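Local coordinates for protein monalysin (Pseudomonas entomophila, PDB 4MKO) that forms pores in host cell membranes as a secreted beta-barrel toxin with cytolytic and hemolytic activity, contributing to intestinal damage and lethality in Drosophila, at residues A[43-48]-A[152-158]; A[110-114]-A[182-186]; A[164-168]-A[209-215]. All coordinates share one frame; numbering follows the deposited sequence.

Interaction 1: residues A[43-48]-A[152-158]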
# COMPACT_ATOMS: atom_id res chain seq x y z
N ILE A 43 -14.86 -10.69 0.85
CA ILE A 43 -13.99 -11.48 -0.03
C ILE A 43 -14.82 -12.67 -0.52
O ILE A 43 -15.28 -13.47 0.30
CB ILE A 43 -12.69 -11.99 0.67
CG1 ILE A 43 -11.89 -10.85 1.36
CG2 ILE A 43 -11.78 -12.73 -0.35
CD1 ILE A 43 -10.83 -11.34 2.37
N GLY A 44 -14.94 -12.78 -1.83
CA GLY A 44 -15.61 -13.89 -2.49
C GLY A 44 -17.11 -13.81 -2.47
O GLY A 44 -17.72 -13.24 -3.38
N LYS A 45 -17.72 -14.39 -1.44
CA LYS A 45 -19.18 -14.44 -1.32
C LYS A 45 -19.73 -13.82 -0.04
O LYS A 45 -20.96 -13.79 0.11
CB LYS A 45 -19.67 -15.91 -1.46
CG LYS A 45 -19.43 -16.52 -2.84
CD LYS A 45 -19.98 -17.94 -2.94
CE LYS A 45 -18.90 -18.96 -3.19
NZ LYS A 45 -19.44 -20.34 -3.29
N GLN A 46 -18.87 -13.33 0.88
CA GLN A 46 -19.32 -12.77 2.16
C GLN A 46 -18.30 -11.86 2.85
O GLN A 46 -17.13 -11.81 2.46
CB GLN A 46 -19.69 -13.92 3.14
CG GLN A 46 -18.47 -14.73 3.59
CD GLN A 46 -18.76 -15.69 4.70
OE1 GLN A 46 -19.23 -16.81 4.46
NE2 GLN A 46 -18.42 -15.33 5.93
N ASN A 47 -18.73 -11.23 3.95
CA ASN A 47 -17.89 -10.45 4.84
C ASN A 47 -17.15 -11.39 5.78
O ASN A 47 -17.72 -12.38 6.27
CB ASN A 47 -18.70 -9.46 5.66
CG ASN A 47 -18.98 -8.19 4.91
OD1 ASN A 47 -18.09 -7.61 4.25
ND2 ASN A 47 -20.23 -7.74 4.95
N TRP A 48 -15.90 -11.07 6.04
CA TRP A 48 -15.07 -11.82 6.98
C TRP A 48 -14.52 -10.84 8.00
O TRP A 48 -14.14 -9.73 7.63
CB TRP A 48 -13.90 -12.51 6.25
CG TRP A 48 -14.30 -13.40 5.11
CD1 TRP A 48 -14.35 -13.07 3.80
CD2 TRP A 48 -14.75 -14.77 5.20
NE1 TRP A 48 -14.77 -14.15 3.05
CE2 TRP A 48 -15.01 -15.21 3.89
CE3 TRP A 48 -14.88 -15.69 6.27
CZ2 TRP A 48 -15.46 -16.50 3.60
CZ3 TRP A 48 -15.32 -16.98 5.98
CH2 TRP A 48 -15.61 -17.37 4.67
N THR A 152 -10.11 -13.66 8.97
CA THR A 152 -10.33 -14.85 9.80
C THR A 152 -11.42 -15.76 9.18
O THR A 152 -12.40 -15.28 8.61
CB THR A 152 -10.56 -14.50 11.29
OG1 THR A 152 -11.87 -13.95 11.48
CG2 THR A 152 -9.49 -13.56 11.85
N SER A 153 -11.15 -17.08 9.20
CA SER A 153 -12.03 -18.13 8.64
C SER A 153 -12.17 -18.12 7.10
O SER A 153 -12.77 -19.04 6.56
CB SER A 153 -13.43 -18.12 9.28
OG SER A 153 -13.34 -18.14 10.69
N ALA A 154 -11.57 -17.14 6.38
CA ALA A 154 -11.75 -17.02 4.93
C ALA A 154 -10.93 -17.99 4.06
O ALA A 154 -11.15 -18.06 2.86
CB ALA A 154 -11.45 -15.58 4.50
N GLY A 155 -9.98 -18.67 4.67
CA GLY A 155 -9.01 -19.52 3.97
C GLY A 155 -9.50 -20.79 3.32
O GLY A 155 -8.85 -21.28 2.39
N ARG A 156 -10.61 -21.37 3.80
CA ARG A 156 -11.14 -22.60 3.19
C ARG A 156 -11.79 -22.30 1.84
O ARG A 156 -11.58 -23.04 0.89
CB ARG A 156 -12.17 -23.30 4.10
CG ARG A 156 -11.55 -24.08 5.23
CD ARG A 156 -12.49 -25.18 5.70
NE ARG A 156 -11.83 -26.08 6.65
CZ ARG A 156 -11.84 -25.92 7.96
NH1 ARG A 156 -12.50 -24.90 8.51
NH2 ARG A 156 -11.21 -26.78 8.75
N GLN A 157 -12.53 -21.18 1.76
CA GLN A 157 -13.27 -20.76 0.57
C GLN A 157 -12.53 -19.82 -0.35
O GLN A 157 -12.88 -19.75 -1.53
CB GLN A 157 -14.60 -20.13 0.98
CG GLN A 157 -15.53 -21.13 1.68
CD GLN A 157 -16.81 -20.48 2.13
OE1 GLN A 157 -17.61 -19.99 1.32
NE2 GLN A 157 -17.04 -20.49 3.43
N ASN A 158 -11.54 -19.09 0.16
CA ASN A 158 -10.85 -18.08 -0.63
C ASN A 158 -9.34 -18.26 -0.73
O ASN A 158 -8.63 -17.27 -0.87
CB ASN A 158 -11.21 -16.67 -0.12
CG ASN A 158 -12.67 -16.36 -0.29
OD1 ASN A 158 -13.14 -16.19 -1.42
ND2 ASN A 158 -13.42 -16.40 0.79
O HOH W 1 -16.42 -16.61 0.16
O HOH W 2 -18.88 -17.66 1.92
O HOH W 3 -19.15 -19.48 4.98
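The indole of W48 lies with one face on A154 and the other under the aliphatic part of Q46 from its own segment. The A154 methyl sits over the centre of the bicyclic system in a CH-pi contact, CB being 3.5 Å from the centroid of the five-membered ring and 12° off its normal. On the opposite face Q46 CG is offset toward the rim. Around the edge, Q157 NE2 approaches CH2 of W48 at 3.6 Å near the ring plane, its amide turned almost perpendicular to the indole. The W48 NE1 hydrogen is spent within its own segment, reaching a lone pair of I43 O in the ring plane (2.9 Å) and so spanning the type II' turn of the hairpin between strands 29-43 and 46-67. This turn meets the irregular loop that follows strand 136-151.

N158, with CG anti to its carbonyl carbon (chi1 -64°), points its amide at the turn: CG touches I43 CG2 at 3.7 Å and OD1 lies 3.5 Å from CA of G44, which has positive phi. Polar links between the segments run through water. One molecule accepts from K45 N and from N158 ND2, which is 3.1 Å away; two more join Q46 OE1 to the amide of Q157, one giving a proton to its OE1 and the other accepting from its NE2. The chemistry is therefore that of an indole packed on the A154 methyl and bordered by the carbonyls of T152 and S153, with a polar margin bridged by water.

Interaction 2: residues A[110-114]-A[182-186]. With ACT (acetate ion), chain J.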
# COMPACT_ATOMS: atom_id res chain seq x y z
N ILE A 110 -1.56 8.46 9.40
CA ILE A 110 -1.50 8.52 7.95
C ILE A 110 -2.83 9.06 7.45
O ILE A 110 -3.87 8.71 7.99
CB ILE A 110 -1.19 7.12 7.36
CG1 ILE A 110 0.26 6.70 7.69
CG2 ILE A 110 -1.48 7.03 5.84
CD1 ILE A 110 0.50 5.20 7.57
N SER A 111 -2.78 9.90 6.43
CA SER A 111 -3.98 10.43 5.78
C SER A 111 -3.83 10.14 4.29
O SER A 111 -2.76 10.41 3.73
CB SER A 111 -4.11 11.94 6.02
OG SER A 111 -5.19 12.45 5.25
N THR A 112 -4.88 9.61 3.62
CA THR A 112 -4.81 9.33 2.20
C THR A 112 -4.82 10.60 1.36
O THR A 112 -4.25 10.61 0.28
CB THR A 112 -5.96 8.41 1.73
OG1 THR A 112 -7.18 9.16 1.81
CG2 THR A 112 -6.08 7.13 2.56
N GLY A 113 -5.51 11.63 1.83
CA GLY A 113 -5.64 12.88 1.08
C GLY A 113 -6.81 12.82 0.12
O GLY A 113 -7.07 13.78 -0.61
N PHE A 114 -7.57 11.70 0.15
CA PHE A 114 -8.76 11.50 -0.67
C PHE A 114 -10.00 11.48 0.23
O PHE A 114 -9.87 11.40 1.46
CB PHE A 114 -8.64 10.23 -1.53
CG PHE A 114 -7.47 10.24 -2.48
CD1 PHE A 114 -7.36 11.21 -3.47
CD2 PHE A 114 -6.46 9.28 -2.38
CE1 PHE A 114 -6.26 11.23 -4.34
CE2 PHE A 114 -5.39 9.27 -3.28
CZ PHE A 114 -5.30 10.23 -4.27
N ILE A 182 -3.54 0.78 -1.64
CA ILE A 182 -4.31 1.96 -2.03
C ILE A 182 -3.29 3.07 -2.30
O ILE A 182 -2.13 2.95 -1.88
CB ILE A 182 -5.37 2.38 -0.94
CG1 ILE A 182 -4.70 2.96 0.35
CG2 ILE A 182 -6.35 1.22 -0.61
CD1 ILE A 182 -5.63 3.55 1.41
N THR A 183 -3.71 4.14 -2.96
CA THR A 183 -2.79 5.26 -3.17
C THR A 183 -3.04 6.37 -2.17
O THR A 183 -4.13 6.46 -1.58
CB THR A 183 -2.95 5.87 -4.57
OG1 THR A 183 -4.35 6.00 -4.84
CG2 THR A 183 -2.23 5.07 -5.65
N GLN A 184 -2.04 7.23 -2.02
CA GLN A 184 -2.09 8.47 -1.23
C GLN A 184 -2.02 9.61 -2.24
O GLN A 184 -1.42 9.45 -3.30
CB GLN A 184 -0.88 8.54 -0.28
CG GLN A 184 -0.96 9.66 0.75
CD GLN A 184 0.18 9.61 1.72
OE1 GLN A 184 1.35 9.45 1.35
NE2 GLN A 184 -0.12 9.79 2.98
N ARG A 185 -2.60 10.78 -1.90
CA ARG A 185 -2.57 11.97 -2.76
C ARG A 185 -1.19 12.64 -2.62
O ARG A 185 -1.06 13.77 -2.13
CB ARG A 185 -3.72 12.93 -2.40
CG ARG A 185 -3.93 13.98 -3.49
CD ARG A 185 -5.28 14.67 -3.42
NE ARG A 185 -5.51 15.33 -2.14
CZ ARG A 185 -5.23 16.60 -1.88
NH1 ARG A 185 -4.67 17.37 -2.81
NH2 ARG A 185 -5.50 17.11 -0.69
N LYS A 186 -0.15 11.91 -3.06
CA LYS A 186 1.24 12.33 -2.98
C LYS A 186 2.00 11.76 -4.17
O LYS A 186 1.89 10.56 -4.47
CB LYS A 186 1.82 11.82 -1.66
CG LYS A 186 3.10 12.47 -1.22
CD LYS A 186 3.42 12.14 0.23
CE LYS A 186 2.54 12.87 1.22
NZ LYS A 186 2.99 12.63 2.62
C ACT J . 0.17 14.44 4.62
O ACT J . 1.11 13.66 4.35
OXT ACT J . -0.77 14.20 5.42
CH3 ACT J . 0.20 15.81 3.92
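Three hydrogen bonds run from Q184 and R185 to consecutive carbonyls of the loop, S111, T112 and G113. The amide of Q184 donates through NE2 to S111 O at 2.8 Å, almost straight at 172°, with the acceptor in the amide plane. Its side chain leaves the strand with CG anti to the backbone N (chi1 -170°) and continues extended, which carries NE2 to the loop; the same nitrogen also donates to D13, which in turn accepts from the backbone of S111. R185 N meets T112 O almost in line with the carbonyl bond, 2.7 Å away. R185 NE reaches G113 O, also at 2.7 Å, the oxygen lying near the guanidinium plane at its edge, and the bend at chi3 brings NE round to it. T112 OG1 bonds outside the contact, to S119 OG.

These bonds attach the loop between helix 103-107 and strand 124-133, part of the inferred pore-forming region, to the long strand 173-191 of this aerolysin-like fold. The attachment falls where that strand turns a corner, with R185 at the centre of an inverse gamma turn. G113, at positive phi, lies beside R185, their CA atoms 5.0 Å apart.

Apolar contacts flank the polar ones. R185 CB lies over a face of the F114 ring, 3.9 Å from its centroid in a CH-pi contact, with the carbonyl oxygen of T183 at the ring edge. At the buried end T112 CG2 rests on I182 CD1, 3.8 Å apart.

As for charge, K186 forms a salt bridge with D17 and donates from NZ to O of an acetate, probably from the crystallisation liquor, at 2.8 Å.

Interaction 3: residues A[164-168]-A[209-215]; sequences YSKTQ and LMENYNP
K166 extends from strand 165-170 to the end of helix 201-211, where its ammonium group donates to three backbone carbonyls. NZ lies 2.9 Å from L209 O, in the carbonyl plane and on a lone pair. M210 O, also 2.9 Å from NZ, is approached from above its carbonyl plane, whereas Y213 O takes NZ nearly end-on at 2.8 Å. The side chain is fully extended beyond CG, all later torsions being near 180°, which carries NZ to these oxygens.

The carbonyls come from the last turn of the helix, which includes a wider pi-type turn, and from the short strand 213-214 beyond it. Apolar groups line the lysine's path: CD packs on P215 CD at 3.7 Å, and CE passes M210 SD. M210 CG lies against Y164 CD1 (3.7 Å), and the bend at chi2 turns SD to the edge of the tyrosine ring in a Met-aromatic contact. The Y164 hydroxyl bonds to D202 of the same helix, and that of Y213 to N218. Farther along, Q168 OE1 touches P215 CB at 3.5 Å. Three acceptors thus match the three N-H groups of NZ, and their carbonyl dipoles, two of them at the helix C terminus, probably stabilise the positive charge on K166 without a carboxylate among these bonds.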
# COMPACT_ATOMS: atom_id res chain seq x y z
N TYR A 164 -1.10 -13.50 -4.27
CA TYR A 164 -0.19 -13.98 -3.23
C TYR A 164 -0.96 -14.03 -1.92
O TYR A 164 -1.58 -13.04 -1.53
CB TYR A 164 1.03 -13.04 -3.08
CG TYR A 164 1.95 -13.05 -4.28
CD1 TYR A 164 2.97 -13.98 -4.38
CD2 TYR A 164 1.80 -12.12 -5.30
CE1 TYR A 164 3.83 -14.00 -5.48
CE2 TYR A 164 2.65 -12.13 -6.42
CZ TYR A 164 3.66 -13.07 -6.50
OH TYR A 164 4.48 -13.12 -7.61
N SER A 165 -0.92 -15.17 -1.24
CA SER A 165 -1.59 -15.31 0.03
C SER A 165 -1.02 -16.49 0.80
O SER A 165 -0.26 -17.30 0.26
CB SER A 165 -3.10 -15.50 -0.17
OG SER A 165 -3.39 -16.72 -0.84
N LYS A 166 -1.34 -16.54 2.09
CA LYS A 166 -1.00 -17.65 2.99
C LYS A 166 -2.21 -17.99 3.83
O LYS A 166 -2.89 -17.08 4.30
CB LYS A 166 0.17 -17.29 3.92
CG LYS A 166 1.47 -17.00 3.17
CD LYS A 166 2.64 -16.67 4.08
CE LYS A 166 3.93 -16.71 3.29
NZ LYS A 166 5.12 -16.35 4.11
N THR A 167 -2.50 -19.28 4.00
CA THR A 167 -3.57 -19.68 4.91
C THR A 167 -2.91 -20.22 6.16
O THR A 167 -1.83 -20.82 6.09
CB THR A 167 -4.58 -20.67 4.30
OG1 THR A 167 -3.94 -21.91 4.02
CG2 THR A 167 -5.29 -20.12 3.07
N GLN A 168 -3.58 -20.05 7.31
CA GLN A 168 -3.05 -20.52 8.58
C GLN A 168 -4.17 -21.17 9.36
O GLN A 168 -5.27 -20.60 9.45
CB GLN A 168 -2.44 -19.36 9.36
CG GLN A 168 -1.88 -19.72 10.75
CD GLN A 168 -0.59 -20.49 10.68
OE1 GLN A 168 0.33 -20.15 9.93
NE2 GLN A 168 -0.49 -21.55 11.47
N LEU A 209 5.12 -10.26 2.05
CA LEU A 209 4.30 -11.34 2.59
C LEU A 209 4.93 -12.72 2.52
O LEU A 209 4.86 -13.49 3.48
CB LEU A 209 2.94 -11.36 1.88
CG LEU A 209 1.94 -12.47 2.31
CD1 LEU A 209 1.50 -12.29 3.78
CD2 LEU A 209 0.74 -12.52 1.37
N MET A 210 5.46 -13.06 1.35
CA MET A 210 5.93 -14.43 1.13
C MET A 210 7.26 -14.72 1.81
O MET A 210 7.39 -15.76 2.46
CB MET A 210 5.97 -14.77 -0.38
CG MET A 210 4.64 -14.49 -1.12
SD MET A 210 3.15 -15.19 -0.34
CE MET A 210 3.40 -16.98 -0.69
N GLU A 211 8.20 -13.77 1.70
CA GLU A 211 9.54 -13.95 2.26
C GLU A 211 9.74 -13.36 3.67
O GLU A 211 10.52 -13.93 4.42
CB GLU A 211 10.61 -13.42 1.28
CG GLU A 211 10.59 -14.21 -0.03
CD GLU A 211 11.53 -13.82 -1.15
OE1 GLU A 211 12.49 -13.05 -0.91
OE2 GLU A 211 11.32 -14.32 -2.28
N ASN A 212 9.04 -12.26 4.03
CA ASN A 212 9.25 -11.57 5.31
C ASN A 212 8.16 -11.66 6.36
O ASN A 212 8.29 -11.04 7.42
CB ASN A 212 9.52 -10.11 5.08
CG ASN A 212 10.96 -9.87 4.80
OD1 ASN A 212 11.79 -9.91 5.71
ND2 ASN A 212 11.28 -9.68 3.52
N TYR A 213 7.08 -12.33 6.08
CA TYR A 213 6.09 -12.50 7.13
C TYR A 213 5.86 -13.97 7.28
O TYR A 213 5.78 -14.71 6.30
CB TYR A 213 4.78 -11.73 6.86
CG TYR A 213 3.79 -11.94 7.98
CD1 TYR A 213 4.04 -11.44 9.26
CD2 TYR A 213 2.64 -12.70 7.78
CE1 TYR A 213 3.15 -11.70 10.32
CE2 TYR A 213 1.74 -12.93 8.82
CZ TYR A 213 2.01 -12.45 10.09
OH TYR A 213 1.14 -12.72 11.12
N ASN A 214 5.77 -14.40 8.53
CA ASN A 214 5.57 -15.78 8.90
C ASN A 214 4.30 -15.86 9.75
O ASN A 214 4.35 -15.52 10.94
CB ASN A 214 6.81 -16.26 9.67
CG ASN A 214 6.83 -17.73 9.96
OD1 ASN A 214 5.78 -18.36 10.09
ND2 ASN A 214 8.02 -18.30 10.08
N PRO A 215 3.14 -16.29 9.18
CA PRO A 215 1.89 -16.34 9.97
C PRO A 215 2.01 -17.31 11.14
O PRO A 215 1.38 -17.10 12.18
CB PRO A 215 0.83 -16.82 8.97
CG PRO A 215 1.41 -16.60 7.63
CD PRO A 215 2.91 -16.71 7.78

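From the N terminus, the hairpin turn at 43-48 comes first and waits 103 residues for its partner, 152-158, so interaction 1 closes a loop that takes in the whole inferred pore-forming region. Interaction 2 opens within that loop at 110-114 and closes beyond it at 182-186, so the two cross. Interaction 3 opens after interaction 1 has closed, at 164-168, and ends at 209-215, crossing interaction 2 in turn. All three reach the same mixed sheet, and interactions 1 and 3 touch through G155 and T167. Interaction 1 joins the hairpin turn to the loop after strand 136-151, interaction 2 ties the pore-forming region to strand 173-191, and interaction 3 ties the last helix, 201-211, to the neighbouring strand 165-170.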